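Local coordinates for protein geranyltranstransferase (Agrobacterium tumefaciens, PDB 2H8O) that probably catalyses farnesyl diphosphate formation by condensing geranyl diphosphate with isopentenyl diphosphate, at residues A[151-154]-A[155-158]; A[60-63]-A[64-68]; A[314-317]-A[318-321]. All blocks are in the same frame, centred on the assembly; numbering follows the deposited sequence. Where two conformers were deposited one is given.

Contact 1. Residues A[151-154]-A[155-158]; sequences AILA and GDSL
A154 and L158 meet one helical turn apart: L158 N gives its hydrogen to A154 O over 2.9 Å, and the leucine side chain follows the same carbonyl, with CG of L158 3.4 Å from A154 O. G155 makes the equivalent bond to A151 with N–O 3.0 Å and an almost straight 170° at the hydrogen. D156 N is likewise hydrogen-bonded to I152 O, somewhat more bent. The carboxylate of D156 then lies alongside I152, both side chains pointing the same way. With CG beside its own backbone N (chi1 -72°), that group is set over the I152 carbonyl, CG of D156 standing 3.1 Å from I152 O, while OD2 of D156 is 3.7 Å from I152 CG2. These are two consecutive turns of helix 148-167 in the all-α prenyl synthase fold, buried where the two subunits meet. OD1 of D156 is hydrogen-bonded to H124 NE2 and also comes close to D156 of the second subunit, a pairing of carboxylates that may raise their proton affinity. L153 O takes two hydrogens from S157, from OG and from N, both 2.8 Å away, arriving on opposite faces of the carbonyl plane.

Contact 2. Residues A[60-63]-A[64-68]; sequences GEAR and ADEIT
Two hydrogen bonds tie R63 to E66 across a tight turn, one to the glutamate side chain and one from its backbone N. The backbone N of R63 sends its hydrogen to E66 OE1 over 2.8 Å in an essentially straight line (178°), yet it meets that oxygen from above the carboxylate plane. In return E66 N donates to R63 O, 3.0 Å away. E66 reaches its partner because CG is turned away from its carbonyl carbon (chi1 -65°) and the rest of the chain is extended, so the carboxylate lies alongside the R63 side chain, with OE1 of E66 3.6 Å from R63 CB. The same OE1 forms a salt bridge with R69 NE, so one buried oxygen serves both a backbone amide and a charged side chain. Packing is thinner around A62, whose CB lies 3.9 Å from E66 O and 4.0 Å from I67 O, on an exposed piece of chain. The R63 side chain bends at chi2 and carries its guanidinium away from E66, where NH2 of R63 bonds E61 O at 2.7 Å, edge-on and in plane. At the far corner, D65 forms a salt bridge with R248 of the second subunit, and R187 of that subunit bonds A64 O. With D65 at positive phi (80°) in its third position, R63 to E66 is a type II β-turn, closed by a side-chain-to-backbone bond as well as its own.

Contact 3. Residues A[314-317]-A[318-321]; sequences APYG and EKAA
Y316 and A320 touch through their β-carbons, CB to CB at 4.1 Å, across a short 3-10 turn. In Y316, CG lies opposite the carbonyl carbon (chi1 -58°), which swings the phenol away from the turn; there it packs on L99 and L100 while its hydroxyl is hydrogen-bonded to E243. K319 takes the other course. Its CG stands anti to the backbone N (chi1 -167°), and the chain then bends at chi3 and chi4, curling back toward the Y316 carbonyl. CE of K319 comes up obliquely to the ring, and NZ of K319 ends 3.5 Å from Y316 O, with CB of K319 3.4 Å from that same oxygen. The firm link is a backbone one: A320 N bonds G317 O at 3.0 Å, whereas K319 N reaches Y316 O only weakly, at 3.4 Å. Positive phi at G317 (59°), which glycine adopts readily, redirects the chain there. The ammonium of K319, close to the Y316 carbonyl, would probably add an electrostatic pull beside the weak amide bond; between 314-317 and 318-321 the one firm hydrogen bond is A320 N to G317 O, with a small apolar touch besides.

Going from the N terminus, contact 2 comes first: 60-68 turns the chain back on itself in the connection between helix 34-57 and helix 71-82. Contact 1 follows, two turns wholly inside helix 148-167 that close no loop of their own. Contact 3, at 314-321, shapes the connection between helix 295-312 and helix 321-331. The three lie in series, none nesting in or crossing another. Contacts 1 and 2 have centres 17 Å apart and both touch the second subunit, so they belong to the dimer side of the chain. Contact 3 sits across the chain's centre from contact 1, their centres 39 Å apart, and packs against helix 88-99 instead.

Contact 1. Residues A[151-154]-A[155-158]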
# COMPACT_ATOMS: atom_id res chain seq x y z
N ALA A 151 11.13 3.33 -11.02
CA ALA A 151 10.92 1.98 -10.47
C ALA A 151 10.36 2.05 -9.04
O ALA A 151 9.43 1.33 -8.67
CB ALA A 151 12.23 1.20 -10.49
N ILE A 152 10.93 2.93 -8.23
CA ILE A 152 10.44 3.08 -6.85
C ILE A 152 8.96 3.47 -6.86
O ILE A 152 8.15 2.85 -6.15
CB ILE A 152 11.28 4.11 -6.06
CG1 ILE A 152 12.69 3.56 -5.81
CG2 ILE A 152 10.62 4.42 -4.73
CD1 ILE A 152 13.72 4.65 -5.48
N LEU A 153 8.62 4.46 -7.67
CA LEU A 153 7.26 4.98 -7.74
C LEU A 153 6.31 3.95 -8.38
O LEU A 153 5.15 3.87 -7.99
CB LEU A 153 7.23 6.31 -8.50
CG LEU A 153 7.91 7.43 -7.72
CD1 LEU A 153 8.02 8.64 -8.68
CD2 LEU A 153 7.14 7.78 -6.44
N ALA A 154 6.81 3.16 -9.32
CA ALA A 154 5.98 2.13 -9.97
C ALA A 154 5.61 1.05 -8.97
O ALA A 154 4.47 0.62 -8.88
CB ALA A 154 6.70 1.50 -11.19
N GLY A 155 6.59 0.62 -8.18
CA GLY A 155 6.28 -0.35 -7.13
C GLY A 155 5.33 0.23 -6.10
O GLY A 155 4.40 -0.43 -5.67
N ASP A 156 5.57 1.48 -5.70
CA ASP A 156 4.71 2.15 -4.72
C ASP A 156 3.27 2.21 -5.24
O ASP A 156 2.29 1.98 -4.53
CB ASP A 156 5.21 3.58 -4.42
CG ASP A 156 6.49 3.60 -3.61
OD1 ASP A 156 6.91 2.54 -3.10
OD2 ASP A 156 7.11 4.71 -3.49
N SER A 157 3.16 2.52 -6.53
CA SER A 157 1.85 2.68 -7.16
C SER A 157 1.13 1.33 -7.32
O SER A 157 -0.07 1.24 -7.18
CB SER A 157 1.95 3.41 -8.48
OG SER A 157 2.52 4.72 -8.34
N LEU A 158 1.89 0.27 -7.63
CA LEU A 158 1.31 -1.08 -7.73
C LEU A 158 0.84 -1.60 -6.37
O LEU A 158 -0.21 -2.23 -6.27
CB LEU A 158 2.31 -2.05 -8.35
CG LEU A 158 2.48 -1.94 -9.86
CD1 LEU A 158 3.75 -2.78 -10.26
CD2 LEU A 158 1.26 -2.43 -10.63

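Contact 2. Residues A[60-63]-A[64-68]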
# COMPACT_ATOMS: atom_id res chain seq x y z
N GLY A 60 -4.99 3.80 -19.48
CA GLY A 60 -4.55 5.17 -19.30
C GLY A 60 -5.62 6.14 -18.83
O GLY A 60 -5.30 7.27 -18.47
N GLU A 61 -6.87 5.73 -18.85
CA GLU A 61 -8.01 6.58 -18.47
C GLU A 61 -8.03 6.78 -16.96
O GLU A 61 -7.95 5.79 -16.23
CB GLU A 61 -9.34 5.92 -18.90
CG GLU A 61 -9.26 4.38 -19.01
CD GLU A 61 -10.58 3.65 -18.92
OE1 GLU A 61 -11.64 4.26 -19.22
OE2 GLU A 61 -10.56 2.45 -18.55
N ALA A 62 -8.17 8.02 -16.51
CA ALA A 62 -8.30 8.30 -15.09
C ALA A 62 -9.64 7.77 -14.60
O ALA A 62 -10.66 7.90 -15.27
CB ALA A 62 -8.18 9.78 -14.82
N ARG A 63 -9.61 7.16 -13.42
CA ARG A 63 -10.81 6.72 -12.74
C ARG A 63 -11.40 7.85 -11.90
O ARG A 63 -10.77 8.90 -11.70
CB ARG A 63 -10.49 5.53 -11.85
CG ARG A 63 -10.60 4.21 -12.56
CD ARG A 63 -9.77 4.12 -13.80
NE ARG A 63 -9.81 2.75 -14.31
CZ ARG A 63 -9.06 2.30 -15.31
NH1 ARG A 63 -9.16 1.03 -15.67
NH2 ARG A 63 -8.21 3.10 -15.94
N ALA A 64 -12.62 7.63 -11.39
CA ALA A 64 -13.17 8.53 -10.40
C ALA A 64 -12.14 8.77 -9.31
O ALA A 64 -11.47 7.84 -8.84
CB ALA A 64 -14.48 7.96 -9.80
N ASP A 65 -11.96 10.02 -8.91
CA ASP A 65 -11.08 10.35 -7.81
C ASP A 65 -9.58 10.38 -8.16
O ASP A 65 -8.75 10.65 -7.29
CB ASP A 65 -11.31 9.36 -6.66
CG ASP A 65 -11.30 10.02 -5.34
OD1 ASP A 65 -10.90 11.21 -5.30
OD2 ASP A 65 -11.72 9.35 -4.35
N GLU A 66 -9.25 10.08 -9.42
CA GLU A 66 -7.92 10.26 -9.94
C GLU A 66 -7.89 11.51 -10.79
O GLU A 66 -8.86 11.80 -11.52
CB GLU A 66 -7.52 9.08 -10.83
CG GLU A 66 -7.41 7.74 -10.09
CD GLU A 66 -7.04 6.57 -10.99
OE1 GLU A 66 -7.08 6.71 -12.24
OE2 GLU A 66 -6.70 5.48 -10.45
N ILE A 67 -6.77 12.21 -10.76
CA ILE A 67 -6.65 13.44 -11.49
C ILE A 67 -6.24 13.15 -12.94
O ILE A 67 -6.96 13.49 -13.90
CB ILE A 67 -5.72 14.40 -10.76
CG1 ILE A 67 -6.38 14.80 -9.43
CG2 ILE A 67 -5.44 15.63 -11.58
CD1 ILE A 67 -5.45 15.36 -8.42
N THR A 68 -5.10 12.49 -13.11
CA THR A 68 -4.68 11.96 -14.41
C THR A 68 -3.72 10.81 -14.14
O THR A 68 -3.22 10.72 -13.03
CB THR A 68 -3.98 13.01 -15.26
OG1 THR A 68 -3.90 12.57 -16.64
CG2 THR A 68 -2.60 13.31 -14.74

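Contact 3. Residues A[314-317]-A[318-321]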
# COMPACT_ATOMS: atom_id res chain seq x y z
N ALA A 314 -9.34 -33.22 1.12
CA ALA A 314 -10.07 -34.47 0.93
C ALA A 314 -11.58 -34.29 1.01
O ALA A 314 -12.30 -34.89 0.21
CB ALA A 314 -9.62 -35.50 1.97
N PRO A 315 -12.07 -33.49 1.98
CA PRO A 315 -13.53 -33.42 2.11
C PRO A 315 -14.29 -32.87 0.89
O PRO A 315 -15.49 -33.10 0.78
CB PRO A 315 -13.73 -32.49 3.32
CG PRO A 315 -12.47 -32.59 4.08
CD PRO A 315 -11.41 -32.70 3.03
N TYR A 316 -13.59 -32.17 0.00
CA TYR A 316 -14.22 -31.60 -1.19
C TYR A 316 -14.25 -32.55 -2.38
O TYR A 316 -14.81 -32.20 -3.42
CB TYR A 316 -13.53 -30.29 -1.60
CG TYR A 316 -13.57 -29.29 -0.49
CD1 TYR A 316 -14.68 -28.47 -0.29
CD2 TYR A 316 -12.50 -29.17 0.39
CE1 TYR A 316 -14.72 -27.56 0.77
CE2 TYR A 316 -12.53 -28.27 1.44
CZ TYR A 316 -13.64 -27.48 1.63
OH TYR A 316 -13.63 -26.60 2.69
N GLY A 317 -13.65 -33.74 -2.24
CA GLY A 317 -13.67 -34.75 -3.30
C GLY A 317 -13.05 -34.29 -4.61
O GLY A 317 -12.05 -33.58 -4.61
N GLU A 318 -13.68 -34.67 -5.72
CA GLU A 318 -13.14 -34.39 -7.05
C GLU A 318 -12.95 -32.90 -7.31
O GLU A 318 -12.11 -32.50 -8.13
CB GLU A 318 -14.08 -34.93 -8.14
CG GLU A 318 -14.43 -36.39 -8.04
CD GLU A 318 -13.28 -37.31 -8.36
OE1 GLU A 318 -12.12 -36.85 -8.37
OE2 GLU A 318 -13.55 -38.51 -8.61
N LYS A 319 -13.75 -32.08 -6.64
CA LYS A 319 -13.72 -30.65 -6.83
C LYS A 319 -12.38 -30.04 -6.39
O LYS A 319 -12.02 -28.94 -6.82
CB LYS A 319 -14.87 -30.04 -6.05
CG LYS A 319 -15.18 -28.60 -6.37
CD LYS A 319 -16.53 -28.18 -5.82
CE LYS A 319 -16.64 -28.38 -4.32
NZ LYS A 319 -17.26 -29.70 -3.95
N ALA A 320 -11.62 -30.77 -5.57
CA ALA A 320 -10.30 -30.31 -5.11
C ALA A 320 -9.15 -30.75 -6.04
O ALA A 320 -8.00 -30.43 -5.79
CB ALA A 320 -10.04 -30.80 -3.66
N ALA A 321 -9.45 -31.44 -7.13
CA ALA A 321 -8.41 -32.00 -8.00
C ALA A 321 -7.43 -30.96 -8.54
O ALA A 321 -6.23 -31.22 -8.60
CB ALA A 321 -9.06 -32.74 -9.19